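Local coordinates for CRISPR-associated protein, Cse1 family (Acidimicrobium ferrooxidans, PDB 4H3T) that probably serves as the large subunit of the type I-E CRISPR surveillance complex Cascade, helping it recognise invading DNA, at residues Leu56-Leu61 against Gly195-Ile200; Val165-His168 against Ser174-Thr177; Ala399-Asp404 against Arg482-Trp487. The protein carries 1 engineered substitution. One frame throughout, in Å; residues are numbered along the deposited sequence.

In the fold
Contacts 1 and 2 are neighbours in the larger, N-terminal part of the chain, their centres about 13 Å apart; contact 3 lies in the C-terminal helical bundle, with its centre about 34 Å from contact 1 and 44 Å from contact 2. Helix 157-170 ties the first two together: Val165 packs on Leu56 and Leu59 of helix 52-68. In sequence, both segments of contact 2 fall between those of contact 1, and contact 3 follows in series. The chain's centre separates contacts 2 and 3, so the three sample both architectural parts of a Cse1 protein, the mixed N-terminal region and the helix bundle.

Contact 1: residues Leu56-Leu61 against Gly195-Ile200; sequences LLRLVL and GYLAWI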
loop_
_atom_site.group_PDB
_atom_site.type_symbol
_atom_site.label_atom_id
_atom_site.label_comp_id
_atom_site.label_asym_id
_atom_site.label_seq_id
_atom_site.Cartn_x
_atom_site.Cartn_y
_atom_site.Cartn_z
ATOM N N LEU A 56 6.804 -4.391 7.770
ATOM C CA LEU A 56 6.866 -5.480 8.757
ATOM C C LEU A 56 6.292 -6.782 8.161
ATOM O O LEU A 56 6.832 -7.836 8.415
ATOM C CB LEU A 56 6.116 -5.115 10.026
ATOM C CG LEU A 56 6.761 -3.971 10.912
ATOM C CD1 LEU A 56 5.832 -3.632 12.053
ATOM C CD2 LEU A 56 8.175 -4.364 11.326
ATOM N N LEU A 57 5.291 -6.694 7.297
ATOM C CA LEU A 57 4.715 -7.893 6.650
ATOM C C LEU A 57 5.758 -8.543 5.768
ATOM O O LEU A 57 5.956 -9.743 5.861
ATOM C CB LEU A 57 3.464 -7.571 5.850
ATOM C CG LEU A 57 2.857 -8.737 4.996
ATOM C CD1 LEU A 57 2.424 -9.893 5.871
ATOM C CD2 LEU A 57 1.720 -8.263 4.187
ATOM N N ARG A 58 6.456 -7.748 4.932
ATOM C CA ARG A 58 7.500 -8.280 4.060
ATOM C C ARG A 58 8.672 -8.847 4.838
ATOM O O ARG A 58 9.172 -9.891 4.477
ATOM C CB ARG A 58 7.944 -7.250 3.048
ATOM C CG ARG A 58 6.845 -7.044 2.048
ATOM C CD ARG A 58 6.937 -5.812 1.254
ATOM N NE ARG A 58 8.084 -5.759 0.353
ATOM C CZ ARG A 58 8.071 -5.927 -0.961
ATOM N NH1 ARG A 58 6.975 -6.364 -1.573
ATOM N NH2 ARG A 58 9.163 -5.700 -1.674
ATOM N N LEU A 59 9.036 -8.249 5.958
ATOM C CA LEU A 59 10.086 -8.818 6.810
ATOM C C LEU A 59 9.701 -10.211 7.293
ATOM O O LEU A 59 10.498 -11.157 7.298
ATOM C CB LEU A 59 10.324 -7.903 8.033
ATOM C CG LEU A 59 11.179 -8.545 9.187
ATOM C CD1 LEU A 59 12.543 -8.701 8.725
ATOM C CD2 LEU A 59 11.216 -7.627 10.427
ATOM N N VAL A 60 8.493 -10.307 7.808
ATOM C CA VAL A 60 7.952 -11.555 8.351
ATOM C C VAL A 60 7.777 -12.613 7.229
ATOM O O VAL A 60 8.078 -13.788 7.461
ATOM C CB VAL A 60 6.654 -11.330 9.192
ATOM C CG1 VAL A 60 6.037 -12.639 9.638
ATOM C CG2 VAL A 60 7.008 -10.531 10.438
ATOM N N LEU A 61 7.439 -12.221 6.035
ATOM C CA LEU A 61 7.345 -13.193 4.915
ATOM C C LEU A 61 8.724 -13.741 4.515
ATOM O O LEU A 61 8.841 -14.906 4.213
ATOM C CB LEU A 61 6.716 -12.523 3.713
ATOM C CG LEU A 61 5.196 -12.271 3.793
ATOM C CD1 LEU A 61 4.754 -11.288 2.678
ATOM C CD2 LEU A 61 4.402 -13.587 3.738
ATOM N N GLY A 195 13.144 5.105 -1.004
ATOM C CA GLY A 195 13.126 3.673 -0.716
ATOM C C GLY A 195 12.266 2.911 -1.712
ATOM O O GLY A 195 11.335 3.456 -2.323
ATOM N N TYR A 196 12.563 1.642 -1.865
ATOM C CA TYR A 196 11.853 0.822 -2.836
ATOM C C TYR A 196 10.330 0.691 -2.551
ATOM O O TYR A 196 9.539 0.793 -3.480
ATOM C CB TYR A 196 12.495 -0.541 -2.897
ATOM C CG TYR A 196 11.743 -1.507 -3.795
ATOM C CD1 TYR A 196 11.934 -1.503 -5.161
ATOM C CD2 TYR A 196 10.763 -2.340 -3.280
ATOM C CE1 TYR A 196 11.257 -2.399 -5.988
ATOM C CE2 TYR A 196 10.039 -3.193 -4.098
ATOM C CZ TYR A 196 10.353 -3.288 -5.441
ATOM O OH TYR A 196 9.630 -4.124 -6.265
ATOM N N LEU A 197 9.918 0.565 -1.286
ATOM C CA LEU A 197 8.494 0.513 -0.950
ATOM C C LEU A 197 7.830 1.868 -1.130
ATOM O O LEU A 197 6.633 1.905 -1.416
ATOM C CB LEU A 197 8.215 -0.041 0.452
ATOM C CG LEU A 197 8.361 -1.508 0.643
ATOM C CD1 LEU A 197 7.841 -1.933 2.027
ATOM C CD2 LEU A 197 7.564 -2.272 -0.420
ATOM N N ALA A 198 8.588 2.957 -0.977
ATOM C CA ALA A 198 8.085 4.309 -1.260
ATOM C C ALA A 198 7.828 4.473 -2.811
ATOM O O ALA A 198 6.991 5.268 -3.213
ATOM C CB ALA A 198 9.049 5.388 -0.748
ATOM N N TRP A 199 8.595 3.765 -3.642
ATOM C CA TRP A 199 8.476 3.794 -5.084
ATOM C C TRP A 199 7.341 2.929 -5.615
ATOM O O TRP A 199 6.655 3.327 -6.540
ATOM C CB TRP A 199 9.791 3.328 -5.706
ATOM C CG TRP A 199 9.774 3.377 -7.203
ATOM C CD1 TRP A 199 9.605 4.483 -7.990
ATOM C CD2 TRP A 199 9.982 2.271 -8.094
ATOM N NE1 TRP A 199 9.664 4.123 -9.305
ATOM C CE2 TRP A 199 9.844 2.765 -9.403
ATOM C CE3 TRP A 199 10.216 0.901 -7.908
ATOM C CZ2 TRP A 199 9.913 1.934 -10.530
ATOM C CZ3 TRP A 199 10.258 0.067 -9.028
ATOM C CH2 TRP A 199 10.148 0.594 -10.322
ATOM N N ILE A 200 7.188 1.713 -5.124
ATOM C CA ILE A 200 6.157 0.824 -5.697
ATOM C C ILE A 200 4.750 1.142 -5.124
ATOM O O ILE A 200 4.599 1.686 -4.024
ATOM C CB ILE A 200 6.443 -0.700 -5.549
ATOM C CG1 ILE A 200 6.535 -1.168 -4.079
ATOM C CG2 ILE A 200 7.697 -1.099 -6.310
ATOM C CD1 ILE A 200 6.207 -2.578 -3.843
#
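Arg58 reaches from helix 52-68 toward Tyr196, Leu197 and Ile200, while the backbones stay well apart: the closest CA atoms, those of Arg58 and Leu197, are 10.2 Å from each other. The apolar part of the contact is made with Leu197, which runs past the arginine in the opposite direction. Its CD2 sits over one face of the guanidinium, toward the rim, 3.6 Å from Arg58 NE, while CD1 lies alongside Arg58 CD at 4.1 Å. A bend in the arginine chain about the CG-CD bond (chi3 66°) turns the flat group so that it presents this face to the leucine methyl. Ile200 adds a looser touch, its CD1 4.5 Å from Arg58 NH1.

The tyrosine is met differently. Arg58 and Tyr196 cross at about a right angle, with the guanidinium and ring planes 28° apart, and Arg58 NH2 approaches ring atom CE2 of Tyr196 at 3.6 Å. All four touching residues are buried, and the contact links a long helix to the short helix 196-199, which has Gly195 at its N-cap, within the N-terminal region of the Cse1 fold.

No hydrogen bond joins the two segments directly. The polar ends of Arg58 and Tyr196 are instead connected through Asp298, whose OD1 forms a salt bridge with Arg58 NH1 and whose OD2 hydrogen-bonds Tyr196 OH. His300 ND1 is hydrogen-bonded to the same Arg58 NH1.

Contact 2: residues Val165-His168 against Ser174-Thr177; sequences VERH and SDKT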
loop_
_atom_site.group_PDB
_atom_site.type_symbol
_atom_site.label_atom_id
_atom_site.label_comp_id
_atom_site.label_asym_id
_atom_site.label_seq_id
_atom_site.Cartn_x
_atom_site.Cartn_y
_atom_site.Cartn_z
ATOM N N VAL A 165 13.266 -0.927 10.291
ATOM C CA VAL A 165 12.734 -1.761 9.262
ATOM C C VAL A 165 12.009 -0.898 8.254
ATOM O O VAL A 165 12.223 -1.020 7.052
ATOM C CB VAL A 165 11.829 -2.866 9.840
ATOM C CG1 VAL A 165 11.172 -3.663 8.684
ATOM C CG2 VAL A 165 12.652 -3.821 10.717
ATOM N N GLU A 166 11.261 0.072 8.732
ATOM C CA GLU A 166 10.539 0.956 7.843
ATOM C C GLU A 166 11.464 1.848 7.047
ATOM O O GLU A 166 11.188 2.090 5.865
ATOM C CB GLU A 166 9.527 1.803 8.667
ATOM C CG GLU A 166 8.542 2.665 7.858
ATOM C CD GLU A 166 8.954 4.092 7.537
ATOM O OE1 GLU A 166 10.141 4.418 7.745
ATOM O OE2 GLU A 166 8.116 4.859 7.000
ATOM N N ARG A 167 12.540 2.380 7.661
ATOM C CA ARG A 167 13.360 3.374 6.980
ATOM C C ARG A 167 14.148 2.788 5.816
ATOM O O ARG A 167 14.401 3.495 4.861
ATOM C CB ARG A 167 14.283 4.080 7.979
ATOM C CG ARG A 167 14.983 5.272 7.398
ATOM C CD ARG A 167 14.077 6.284 6.729
ATOM N NE ARG A 167 14.700 7.594 6.799
ATOM C CZ ARG A 167 14.551 8.460 7.781
ATOM N NH1 ARG A 167 15.255 9.594 7.790
ATOM N NH2 ARG A 167 13.734 8.193 8.792
ATOM N N HIS A 168 14.567 1.537 5.897
ATOM C CA HIS A 168 15.262 0.916 4.771
ATOM C C HIS A 168 14.396 0.817 3.520
ATOM O O HIS A 168 14.920 0.858 2.391
ATOM C CB HIS A 168 15.707 -0.483 5.119
ATOM C CG HIS A 168 16.988 -0.561 5.856
ATOM N ND1 HIS A 168 18.176 -0.311 5.233
ATOM C CD2 HIS A 168 17.214 -0.762 7.182
ATOM C CE1 HIS A 168 19.108 -0.491 6.162
ATOM N NE2 HIS A 168 18.565 -0.720 7.361
ATOM N N SER A 174 16.240 12.803 1.326
ATOM C CA SER A 174 16.826 13.548 2.465
ATOM C C SER A 174 17.882 12.724 3.203
ATOM O O SER A 174 18.644 13.308 3.955
ATOM C CB SER A 174 15.746 13.940 3.489
ATOM O OG SER A 174 14.847 14.850 2.882
ATOM N N ASP A 175 17.961 11.402 3.006
ATOM C CA ASP A 175 18.901 10.543 3.767
ATOM C C ASP A 175 20.287 10.561 3.088
ATOM O O ASP A 175 20.802 9.528 2.729
ATOM C CB ASP A 175 18.325 9.108 3.836
ATOM C CG ASP A 175 16.998 8.988 4.529
ATOM O OD1 ASP A 175 16.659 9.892 5.341
ATOM O OD2 ASP A 175 16.313 7.962 4.321
ATOM N N LYS A 176 20.844 11.765 2.915
ATOM C CA LYS A 176 22.030 12.108 2.121
ATOM C C LYS A 176 23.309 12.290 2.924
ATOM O O LYS A 176 24.370 12.386 2.313
ATOM C CB LYS A 176 21.767 13.407 1.323
ATOM C CG LYS A 176 21.677 14.683 2.214
ATOM C CD LYS A 176 21.218 15.899 1.479
ATOM C CE LYS A 176 21.015 17.100 2.436
ATOM N NZ LYS A 176 21.168 18.373 1.722
ATOM N N THR A 177 23.236 12.324 4.260
ATOM C CA THR A 177 24.400 12.394 5.174
ATOM C C THR A 177 25.473 11.450 4.652
ATOM O O THR A 177 25.166 10.277 4.424
ATOM C CB THR A 177 23.923 11.900 6.604
ATOM O OG1 THR A 177 22.887 12.741 7.092
ATOM C CG2 THR A 177 25.013 11.862 7.621
#
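The CA atoms of Arg167, on helix 157-170, and Asp175, at the centre of an inverse gamma turn, lie 9.6 Å apart, a separation bridged by their two side chains alone. These come from opposite directions and meet in a side-on, two-pronged salt bridge. Arg167 NE donates to Asp175 OD2 at 3.0 Å, and Arg167 NH1 donates to Asp175 OD1 at 2.8 Å, each nitrogen taking its own oxygen. Both bonds are nearly straight, with an N-H...O angle of 166° for the first. The carboxylate stands at the edge of the guanidinium, its oxygens close to that plane. Both are engaged on their syn sides, but by nitrogens standing somewhat out of the carboxylate plane, in keeping with the 22° tilt between the two flat groups. With its CG anti to the backbone N (chi1 -170°) and a bend at the next bond, the arginine brings its end closer to the loop than its first side-chain bond would suggest.

Paired bonds of this kind restrain rotation of the guanidinium, and its remaining nitrogen, NH2, hydrogen-bonds the carbonyl of Ser130. Asp175 OD2 has a further salt-bridge partner in Arg263 NE, so two arginines probably stabilise the carboxylate in its charged form. The loop following helix 157-170 is thereby fastened back onto that helix beside a β-sheet, where Ile283 of strand 275-289 touches both Arg167 and Asp175 and Ile265 of strand 263-272 packs against Arg167.

Contact 3: residues Ala399-Asp404 against Arg482-Trp487; sequences ATVAID and RPRAEW
Asp404 OD2 is gripped by both terminal nitrogens of Arg484, NH2 at 2.9 Å and NH1 at 3.2 Å. This salt bridge is end-on and forked: the two N-H groups converge on one oxygen, the bond from NH2 being the shorter and straighter. The oxygen lies close to the guanidinium plane, yet the carboxylate itself is turned steeply, the two planes being 67° apart. It accepts on its anti side, and the two nitrogens arrive from opposite faces of the carboxylate plane.

Arg484 leaves its helix extended and bends only about the CG-CD bond (chi3 -85°), which swings its end across to the neighbouring helix. Along the way Arg484 and Val401 lie alongside each other, pointing opposite ways. Val401 CG2 touches Arg484 CB at 3.8 Å and then lies over one face of the guanidinium, 3.9 Å from NE. At the guanidinium edge, Thr400 CG2 comes within 4.0 Å of Arg484 NH2.

These residues join helices 397-415 and 481-504 of the C-terminal helical bundle that is characteristic of Cse1 proteins. The two short segments run almost parallel, at 7°, with their axes 10.4 Å apart at closest approach, and the backbones come nearest at Val401 and Arg484. Buried Val401 lies on the inner side of the pair, where it packs on Leu474, as does Pro483; Trp487 also turns inward, its NE1 hydrogen-bonded to the carbonyl of Ala405 and its ring edge-to-face with that of Tyr467. The salt bridge lies further out, in a partly exposed position, and Arg484 NH1 additionally donates to the carbonyl of Phe532, linking the pair to the last helix of the bundle.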
loop_
_atom_site.group_PDB
_atom_site.type_symbol
_atom_site.label_atom_id
_atom_site.label_comp_id
_atom_site.label_asym_id
_atom_site.label_seq_id
_atom_site.Cartn_x
_atom_site.Cartn_y
_atom_site.Cartn_z
ATOM N N ALA A 399 -16.017 -9.145 -12.047
ATOM C CA ALA A 399 -15.122 -7.997 -12.185
ATOM C C ALA A 399 -15.780 -6.904 -13.061
ATOM O O ALA A 399 -15.751 -5.716 -12.728
ATOM C CB ALA A 399 -13.810 -8.436 -12.796
ATOM N N THR A 400 -16.451 -7.321 -14.129
ATOM C CA THR A 400 -17.111 -6.388 -15.046
ATOM C C THR A 400 -18.220 -5.584 -14.327
ATOM O O THR A 400 -18.284 -4.350 -14.491
ATOM C CB THR A 400 -17.654 -7.132 -16.274
ATOM O OG1 THR A 400 -16.533 -7.741 -16.918
ATOM C CG2 THR A 400 -18.382 -6.198 -17.287
ATOM N N VAL A 401 -19.076 -6.250 -13.538
ATOM C CA VAL A 401 -20.121 -5.506 -12.805
ATOM C C VAL A 401 -19.454 -4.591 -11.756
ATOM O O VAL A 401 -19.907 -3.444 -11.546
ATOM C CB VAL A 401 -21.234 -6.415 -12.187
ATOM C CG1 VAL A 401 -20.732 -7.262 -11.027
ATOM C CG2 VAL A 401 -22.430 -5.587 -11.752
ATOM N N ALA A 402 -18.393 -5.078 -11.073
ATOM C CA ALA A 402 -17.697 -4.216 -10.083
ATOM C C ALA A 402 -17.116 -2.941 -10.736
ATOM O O ALA A 402 -17.290 -1.854 -10.206
ATOM C CB ALA A 402 -16.602 -4.962 -9.400
ATOM N N ILE A 403 -16.401 -3.090 -11.855
ATOM C CA ILE A 403 -15.827 -1.946 -12.592
ATOM C C ILE A 403 -16.948 -1.050 -13.155
ATOM O O ILE A 403 -16.878 0.173 -13.037
ATOM C CB ILE A 403 -14.882 -2.454 -13.718
ATOM C CG1 ILE A 403 -13.624 -3.148 -13.098
ATOM C CG2 ILE A 403 -14.467 -1.323 -14.646
ATOM C CD1 ILE A 403 -12.643 -2.222 -12.357
ATOM N N ASP A 404 -17.973 -1.649 -13.748
ATOM C CA ASP A 404 -19.081 -0.887 -14.319
ATOM C C ASP A 404 -19.824 -0.074 -13.266
ATOM O O ASP A 404 -20.388 0.972 -13.583
ATOM C CB ASP A 404 -20.067 -1.771 -15.049
ATOM C CG ASP A 404 -19.553 -2.357 -16.333
ATOM O OD1 ASP A 404 -18.460 -1.960 -16.764
ATOM O OD2 ASP A 404 -20.232 -3.248 -16.885
ATOM N N ARG A 482 -28.870 -8.727 -10.992
ATOM C CA ARG A 482 -29.575 -8.218 -9.812
ATOM C C ARG A 482 -28.741 -7.167 -9.074
ATOM O O ARG A 482 -29.207 -6.041 -8.961
ATOM C CB ARG A 482 -29.941 -9.403 -8.919
ATOM C CG ARG A 482 -30.866 -9.098 -7.774
ATOM C CD ARG A 482 -31.227 -10.416 -7.096
ATOM N NE ARG A 482 -31.846 -11.387 -8.018
ATOM C CZ ARG A 482 -33.149 -11.493 -8.283
ATOM N NH1 ARG A 482 -34.027 -10.681 -7.696
ATOM N NH2 ARG A 482 -33.586 -12.413 -9.135
ATOM N N PRO A 483 -27.488 -7.424 -8.651
ATOM C CA PRO A 483 -26.737 -6.360 -7.974
ATOM C C PRO A 483 -26.468 -5.140 -8.890
ATOM O O PRO A 483 -26.354 -4.019 -8.408
ATOM C CB PRO A 483 -25.460 -7.071 -7.533
ATOM C CG PRO A 483 -25.344 -8.289 -8.412
ATOM C CD PRO A 483 -26.741 -8.698 -8.609
ATOM N N ARG A 484 -26.403 -5.363 -10.209
ATOM C CA ARG A 484 -26.248 -4.303 -11.226
ATOM C C ARG A 484 -27.477 -3.370 -11.136
ATOM O O ARG A 484 -27.318 -2.168 -10.938
ATOM C CB ARG A 484 -26.114 -4.963 -12.622
ATOM C CG ARG A 484 -25.803 -4.041 -13.770
ATOM C CD ARG A 484 -25.588 -4.836 -15.067
ATOM N NE ARG A 484 -24.215 -5.355 -15.241
ATOM C CZ ARG A 484 -23.185 -4.691 -15.754
ATOM N NH1 ARG A 484 -23.323 -3.436 -16.148
ATOM N NH2 ARG A 484 -22.024 -5.292 -15.921
ATOM N N ALA A 485 -28.707 -3.948 -11.134
ATOM C CA ALA A 485 -29.941 -3.174 -10.977
ATOM C C ALA A 485 -30.040 -2.521 -9.559
ATOM O O ALA A 485 -30.436 -1.348 -9.439
ATOM C CB ALA A 485 -31.166 -4.045 -11.283
ATOM N N GLU A 486 -29.633 -3.227 -8.503
ATOM C CA GLU A 486 -29.639 -2.637 -7.147
ATOM C C GLU A 486 -28.726 -1.445 -7.012
ATOM O O GLU A 486 -29.111 -0.434 -6.423
ATOM C CB GLU A 486 -29.178 -3.653 -6.101
ATOM C CG GLU A 486 -30.234 -4.751 -5.940
ATOM C CD GLU A 486 -29.682 -5.974 -5.228
ATOM O OE1 GLU A 486 -28.484 -6.001 -4.854
ATOM O OE2 GLU A 486 -30.465 -6.924 -5.063
ATOM N N TRP A 487 -27.503 -1.572 -7.531
ATOM C CA TRP A 487 -26.550 -0.484 -7.440
ATOM C C TRP A 487 -27.086 0.758 -8.239
ATOM O O TRP A 487 -26.979 1.892 -7.768
ATOM C CB TRP A 487 -25.199 -0.921 -7.975
ATOM C CG TRP A 487 -24.160 0.162 -7.889
ATOM C CD1 TRP A 487 -23.520 0.791 -8.928
ATOM C CD2 TRP A 487 -23.635 0.731 -6.691
ATOM N NE1 TRP A 487 -22.645 1.731 -8.444
ATOM C CE2 TRP A 487 -22.661 1.684 -7.070
ATOM C CE3 TRP A 487 -23.883 0.520 -5.321
ATOM C CZ2 TRP A 487 -21.961 2.452 -6.129
ATOM C CZ3 TRP A 487 -23.196 1.293 -4.393
ATOM C CH2 TRP A 487 -22.241 2.226 -4.793
#